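Local structure of putative glycoside hydrolase (Bacteroides ovatus, 4ONZ) at residues A274-N279 / L300-F305; P222-D225 / E229-K232; N189-D194 / P251-K256. The protein is of unknown detailed function but is a putative glycoside hydrolase, probably built on the five-bladed beta-propeller typical of its clan. One frame throughout, in Å; residues are numbered along the deposited sequence.

Interaction 1: A274-N279 / L300-F305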
# COMPACT_ATOMS: atom_id res chain seq x y z
N ALA A 274 9.54 -21.89 8.80
CA ALA A 274 8.89 -23.08 8.25
C ALA A 274 7.39 -23.15 8.52
O ALA A 274 6.70 -23.94 7.89
CB ALA A 274 9.57 -24.33 8.78
N ASN A 275 6.88 -22.37 9.46
CA ASN A 275 5.44 -22.35 9.75
C ASN A 275 4.62 -21.67 8.65
O ASN A 275 3.39 -21.78 8.63
CB ASN A 275 5.18 -21.65 11.08
CG ASN A 275 5.62 -22.48 12.27
OD1 ASN A 275 4.92 -23.41 12.66
ND2 ASN A 275 6.75 -22.13 12.86
N TYR A 276 5.31 -20.97 7.74
CA TYR A 276 4.65 -20.24 6.66
C TYR A 276 5.22 -20.66 5.30
O TYR A 276 6.35 -21.14 5.22
CB TYR A 276 4.78 -18.73 6.91
CG TYR A 276 4.24 -18.41 8.27
CD1 TYR A 276 2.87 -18.36 8.50
CD2 TYR A 276 5.09 -18.24 9.35
CE1 TYR A 276 2.36 -18.13 9.77
CE2 TYR A 276 4.60 -18.00 10.62
CZ TYR A 276 3.23 -17.95 10.82
OH TYR A 276 2.75 -17.73 12.08
N PRO A 277 4.45 -20.48 4.23
CA PRO A 277 4.92 -20.94 2.93
C PRO A 277 6.15 -20.18 2.43
O PRO A 277 6.30 -19.00 2.71
CB PRO A 277 3.74 -20.67 2.00
CG PRO A 277 2.56 -20.44 2.89
CD PRO A 277 3.12 -19.85 4.13
N GLY A 278 7.03 -20.88 1.73
CA GLY A 278 8.22 -20.27 1.14
C GLY A 278 7.79 -19.33 0.02
O GLY A 278 6.83 -19.63 -0.69
N ASN A 279 8.49 -18.21 -0.12
CA ASN A 279 8.18 -17.16 -1.11
C ASN A 279 6.82 -16.46 -0.98
O ASN A 279 6.42 -15.69 -1.84
CB ASN A 279 8.40 -17.66 -2.54
CG ASN A 279 9.86 -17.92 -2.85
OD1 ASN A 279 10.75 -17.23 -2.35
ND2 ASN A 279 10.11 -18.92 -3.68
N LEU A 300 6.32 -7.71 15.82
CA LEU A 300 5.77 -9.06 15.91
C LEU A 300 6.76 -10.10 15.39
O LEU A 300 7.36 -9.92 14.33
CB LEU A 300 4.46 -9.19 15.14
CG LEU A 300 3.32 -8.34 15.69
CD1 LEU A 300 2.08 -8.50 14.84
CD2 LEU A 300 3.04 -8.73 17.12
N ASP A 301 6.93 -11.17 16.16
CA ASP A 301 7.79 -12.29 15.76
C ASP A 301 7.10 -13.14 14.71
O ASP A 301 7.76 -13.68 13.83
CB ASP A 301 8.11 -13.18 16.96
CG ASP A 301 9.14 -12.58 17.88
OD1 ASP A 301 9.93 -11.73 17.42
OD2 ASP A 301 9.19 -12.98 19.05
N LYS A 302 5.79 -13.28 14.85
CA LYS A 302 4.96 -14.07 13.96
C LYS A 302 3.98 -13.14 13.27
O LYS A 302 3.56 -12.13 13.85
CB LYS A 302 4.16 -15.11 14.77
CG LYS A 302 5.01 -16.14 15.50
CD LYS A 302 5.70 -17.08 14.53
CE LYS A 302 6.44 -18.20 15.26
NZ LYS A 302 6.96 -19.21 14.29
N PRO A 303 3.59 -13.48 12.03
CA PRO A 303 2.66 -12.60 11.34
C PRO A 303 1.28 -12.59 12.01
O PRO A 303 0.89 -13.58 12.64
CB PRO A 303 2.60 -13.18 9.92
CG PRO A 303 3.01 -14.60 10.04
CD PRO A 303 3.86 -14.72 11.28
N PHE A 304 0.58 -11.47 11.94
CA PHE A 304 -0.76 -11.38 12.51
C PHE A 304 -1.80 -11.78 11.47
O PHE A 304 -2.96 -12.02 11.80
CB PHE A 304 -1.04 -9.96 13.04
CG PHE A 304 -1.35 -8.95 11.96
CD1 PHE A 304 -0.34 -8.27 11.32
CD2 PHE A 304 -2.66 -8.67 11.63
CE1 PHE A 304 -0.63 -7.33 10.34
CE2 PHE A 304 -2.96 -7.74 10.65
CZ PHE A 304 -1.95 -7.07 10.01
N PHE A 305 -1.39 -11.84 10.21
CA PHE A 305 -2.31 -12.20 9.13
C PHE A 305 -1.53 -12.99 8.08
O PHE A 305 -0.52 -12.52 7.58
CB PHE A 305 -2.93 -10.92 8.54
CG PHE A 305 -4.20 -11.17 7.77
CD1 PHE A 305 -5.42 -11.26 8.44
CD2 PHE A 305 -4.19 -11.30 6.40
CE1 PHE A 305 -6.61 -11.49 7.75
CE2 PHE A 305 -5.37 -11.53 5.70
CZ PHE A 305 -6.58 -11.62 6.38
O HOH W 1 4.35 -20.09 14.07

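Interaction 2: P222-D225 / E229-K232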
# COMPACT_ATOMS: atom_id res chain seq x y z
N PRO A 222 14.42 11.41 1.57
CA PRO A 222 14.75 10.21 2.31
C PRO A 222 15.64 10.53 3.51
O PRO A 222 16.51 11.41 3.42
CB PRO A 222 15.49 9.35 1.29
CG PRO A 222 15.00 9.83 -0.04
CD PRO A 222 14.74 11.29 0.14
N VAL A 223 15.42 9.84 4.62
CA VAL A 223 16.19 10.11 5.82
C VAL A 223 17.52 9.38 5.71
O VAL A 223 17.55 8.17 5.44
CB VAL A 223 15.44 9.72 7.10
CG1 VAL A 223 16.29 10.02 8.34
CG2 VAL A 223 14.12 10.48 7.18
N LEU A 224 18.60 10.14 5.91
CA LEU A 224 19.97 9.65 5.80
C LEU A 224 20.61 9.52 7.18
O LEU A 224 20.28 10.28 8.09
CB LEU A 224 20.79 10.63 4.97
CG LEU A 224 20.29 10.89 3.55
CD1 LEU A 224 21.11 11.97 2.87
CD2 LEU A 224 20.30 9.62 2.73
N ASP A 225 21.52 8.57 7.32
CA ASP A 225 22.23 8.35 8.59
C ASP A 225 23.58 9.10 8.59
O ASP A 225 23.89 9.85 7.65
CB ASP A 225 22.41 6.84 8.87
CG ASP A 225 23.33 6.14 7.87
OD1 ASP A 225 24.11 6.81 7.16
OD2 ASP A 225 23.27 4.89 7.81
N GLU A 229 24.09 7.53 4.25
CA GLU A 229 23.40 6.44 3.57
C GLU A 229 21.94 6.40 4.01
O GLU A 229 21.60 6.91 5.07
CB GLU A 229 24.05 5.10 3.93
CG GLU A 229 25.46 4.93 3.38
CD GLU A 229 26.06 3.59 3.72
OE1 GLU A 229 26.13 3.26 4.92
OE2 GLU A 229 26.49 2.87 2.79
N LEU A 230 21.09 5.77 3.20
CA LEU A 230 19.68 5.60 3.57
C LEU A 230 19.61 4.90 4.92
O LEU A 230 20.22 3.84 5.09
CB LEU A 230 18.94 4.77 2.52
CG LEU A 230 18.83 5.40 1.14
CD1 LEU A 230 18.35 4.37 0.12
CD2 LEU A 230 17.90 6.60 1.21
N MSE A 231 18.87 5.48 5.85
CA MSE A 231 18.75 4.91 7.18
C MSE A 231 17.68 3.84 7.24
O MSE A 231 16.50 4.12 7.02
CB MSE A 231 18.36 6.00 8.17
CG MSE A 231 18.28 5.41 9.57
SE MSE A 231 17.91 6.81 10.88
CE MSE A 231 16.02 7.05 10.43
N LYS A 232 18.09 2.61 7.57
CA LYS A 232 17.15 1.50 7.68
C LYS A 232 16.61 1.42 9.10
O LYS A 232 17.38 1.43 10.06
CB LYS A 232 17.81 0.17 7.34
CG LYS A 232 18.32 0.08 5.92
CD LYS A 232 19.06 -1.23 5.68
CE LYS A 232 19.55 -1.28 4.25
NZ LYS A 232 20.21 -2.57 3.93
O HOH W 2 15.47 6.36 5.85
O HOH W 3 24.59 2.94 6.89

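Interaction 3: N189-D194 / P251-K256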
# COMPACT_ATOMS: atom_id res chain seq x y z
N ASN A 189 -13.71 10.48 13.31
CA ASN A 189 -14.40 9.57 12.40
C ASN A 189 -13.68 9.25 11.07
O ASN A 189 -14.19 8.47 10.27
CB ASN A 189 -15.77 10.17 12.07
CG ASN A 189 -16.84 9.12 11.92
OD1 ASN A 189 -17.53 9.04 10.90
ND2 ASN A 189 -16.99 8.28 12.94
N GLN A 190 -12.52 9.85 10.86
CA GLN A 190 -11.73 9.68 9.63
C GLN A 190 -10.25 9.56 9.90
O GLN A 190 -9.72 10.18 10.82
CB GLN A 190 -11.93 10.89 8.71
CG GLN A 190 -13.20 10.85 7.87
CD GLN A 190 -13.28 12.02 6.90
OE1 GLN A 190 -13.06 13.17 7.28
NE2 GLN A 190 -13.60 11.72 5.64
N LEU A 191 -9.57 8.78 9.06
CA LEU A 191 -8.13 8.67 9.11
C LEU A 191 -7.59 9.83 8.29
O LEU A 191 -7.94 9.98 7.12
CB LEU A 191 -7.61 7.34 8.55
CG LEU A 191 -8.00 6.05 9.29
CD1 LEU A 191 -7.34 4.85 8.62
CD2 LEU A 191 -7.61 6.12 10.76
N VAL A 192 -6.73 10.63 8.89
CA VAL A 192 -6.14 11.78 8.20
C VAL A 192 -4.63 11.78 8.33
O VAL A 192 -4.09 11.26 9.30
CB VAL A 192 -6.68 13.11 8.77
CG1 VAL A 192 -8.19 13.13 8.69
CG2 VAL A 192 -6.20 13.33 10.21
N ILE A 193 -3.96 12.37 7.34
CA ILE A 193 -2.51 12.51 7.34
C ILE A 193 -2.10 13.32 8.57
O ILE A 193 -2.78 14.29 8.94
CB ILE A 193 -2.04 13.16 6.02
CG1 ILE A 193 -2.17 12.14 4.90
CG2 ILE A 193 -0.60 13.68 6.13
CD1 ILE A 193 -1.98 12.68 3.50
N ASP A 194 -1.02 12.92 9.23
CA ASP A 194 -0.54 13.63 10.42
C ASP A 194 0.95 13.90 10.35
O ASP A 194 1.72 13.05 9.91
CB ASP A 194 -0.87 12.85 11.69
CG ASP A 194 -0.61 13.67 12.96
OD1 ASP A 194 -0.86 14.89 12.96
OD2 ASP A 194 -0.15 13.08 13.95
N PRO A 251 -0.90 2.92 4.87
CA PRO A 251 -0.39 4.07 5.61
C PRO A 251 -0.24 3.76 7.11
O PRO A 251 -1.05 3.04 7.64
CB PRO A 251 -1.48 5.12 5.38
CG PRO A 251 -1.98 4.80 4.01
CD PRO A 251 -2.02 3.30 3.98
N ALA A 252 0.82 4.26 7.74
CA ALA A 252 1.07 4.01 9.16
C ALA A 252 -0.00 4.74 9.96
O ALA A 252 -0.58 5.73 9.48
CB ALA A 252 2.45 4.47 9.57
N ILE A 253 -0.27 4.27 11.16
CA ILE A 253 -1.33 4.86 11.95
C ILE A 253 -0.94 5.07 13.42
O ILE A 253 -0.42 4.17 14.07
CB ILE A 253 -2.62 4.02 11.80
CG1 ILE A 253 -3.82 4.71 12.45
CG2 ILE A 253 -2.44 2.60 12.35
CD1 ILE A 253 -5.13 3.99 12.23
N ARG A 254 -1.19 6.28 13.91
CA ARG A 254 -0.94 6.60 15.31
C ARG A 254 -1.94 5.85 16.20
O ARG A 254 -3.11 5.69 15.83
CB ARG A 254 -1.05 8.09 15.58
CG ARG A 254 0.09 8.94 15.04
CD ARG A 254 0.08 10.28 15.76
NE ARG A 254 1.05 11.23 15.23
CZ ARG A 254 2.32 11.35 15.63
NH1 ARG A 254 2.83 10.56 16.57
NH2 ARG A 254 3.09 12.28 15.07
N THR A 255 -1.47 5.39 17.36
CA THR A 255 -2.30 4.70 18.36
C THR A 255 -1.86 5.19 19.74
O THR A 255 -0.88 5.92 19.85
CB THR A 255 -2.09 3.16 18.34
OG1 THR A 255 -0.79 2.84 18.85
CG2 THR A 255 -2.26 2.60 16.93
N LYS A 256 -2.57 4.78 20.79
CA LYS A 256 -2.22 5.17 22.17
C LYS A 256 -0.78 4.77 22.54
O LYS A 256 -0.13 5.47 23.33
CB LYS A 256 -3.14 4.51 23.20
CG LYS A 256 -4.61 4.88 23.13
CD LYS A 256 -5.36 4.24 24.29
CE LYS A 256 -6.86 4.38 24.16
NZ LYS A 256 -7.30 5.80 24.05

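Interaction 1: A274-N279 / L300-F305
The phenol ring of Tyr276 lies over the pyrrolidine ring of Pro303, the two side chains approaching from opposite directions. Pro303 CG carries a CH-pi contact: it sits 3.7 Å from the centroid of the Tyr276 ring and 21° off the ring normal. The proline ring is displaced toward the hydroxyl end, where Pro303 CD comes within 3.3 Å of Tyr276 CZ and equally near Tyr276 OH. Asn275 CB stands 3.7 Å above the opposite face of the Tyr276 ring, near the rim at CE2, so the ring has a neighbour on each face. Lys302 CD approaches the rim near the ring plane, 3.9 Å from Tyr276 OH.

Residues 274-279 belong to the loop joining strands 258-266 and 281-288, whereas the loop segment 300-305 comes after strand 296-299. The contact thus links two surface loops extending from one antiparallel meander, of the sort that makes a propeller blade. Behind it, Pro303 packs on Cys282, and Phe304 and Phe305 both face Ala283 in a classic beta bulge.

The polar edge is organised by Asp273, just outside the two segments. Asp273 OD2 forms a salt bridge with Lys302 NZ, and Asp273 OD1 accepts the backbone N-H of Asn275. A bend at chi2 (-68°) turns the otherwise extended end of Lys302 toward this site. There Lys302 NZ lies 3.3 Å from Asn275 ND2, a meeting of two donors and no hydrogen bond. Lys302 NZ also donates to a water at 2.8 Å, and that water makes a weak link, 3.5 Å long, to Tyr276 OH.

Interaction 2: P222-D225 / E229-K232
The Asp225 side chain runs alongside that of Glu229, its carboxylate against the Glu229 main chain. CB lies 3.9 Å from Glu229 O and also touches Met231 CB. With CG between the backbone N and the carbonyl carbon (chi1 66°), Asp225 CG comes 3.4 Å from Glu229 O. OD1 accepts Glu229 N at 3.0 Å, the donor standing well above the carboxylate plane. At the other tip, OD2 shares a water with Glu229 OE1, modelled unusually close to both oxygens; it might ease the closeness of two like charges. Glu229 OE1 also forms a salt bridge with Lys227.

The backbones form a single antiparallel bridge, with Leu224 and Leu230 as its non-hydrogen-bonded pair, closing a short hairpin-like turn. Met231 N donates to Val223 O at 3.0 Å, nearly straight at 171°, and Asp225 N to Glu229 O at 2.8 Å. In one of its two conformers, the CE methyl of selenomethionine Met231 comes 3.6 Å from Val223 CG1, while Leu230 CD2 bridges Pro222 CB and Leu224 CD2.

The turn lies between strands 221-222 and 245-255: Val223 and Leu230 pack on strand 210-214, Pro222 and Leu224 on helix 167-170, and both Val223 and Met231 on Tyr294.

Interaction 3: N189-D194 / P251-K256
Strand 190-193 and the end of strand 245-255 come closest at Leu191 and Ile253, whose CA atoms are 8.3 Å apart, and no hydrogen bond joins their backbones. Both pair instead with strand 180-187, the first antiparallel and the second parallel, in the all-beta body of what is probably a five-bladed propeller. Side chains therefore make the contact, at two points.

The apolar point is a meeting of methyls: Leu191 CD2 lies 3.6 Å from Ile253 CD1, the two side chains crossing at about a right angle. Ile253 is extended, with CG1 anti to its backbone N (chi1 -172°), which carries CD1 out toward the leucine; it also touches Ile15 and Leu356.

The polar point is a salt bridge between Asp194 and Arg254. A single oxygen is used, with the carboxylate turned 69° from the guanidinium plane. Asp194 OD2 sits at the guanidinium edge near its plane, and the donor lies almost in line with the CG-OD2 bond. Further bonds fix the rotation of the guanidinium: NH1 donates to Gly290 O and NH2 to Lys195 O. The bridging hydrogen bond, from Arg254 NE to Asp194 OD2, is bent to 152° and modelled at a doubtfully short 2.5 Å.

The three contacts are spread over the chain without touching one another. Interactions 1 and 2 lie at the surface, their centres 28 Å apart; interaction 3 is partly buried, its centre about 26 Å from that of interaction 1 and 24 Å from that of interaction 2. The closest approach, about 10 Å between nearest atoms, is between interactions 1 and 3. In sequence, interaction 2 is nested within the loop closed by interaction 3, and interaction 1 follows both. Strand 245-255 holds the second segment of interaction 3 and begins the meander whose later loops, 274-279 and 300-305, meet in interaction 1.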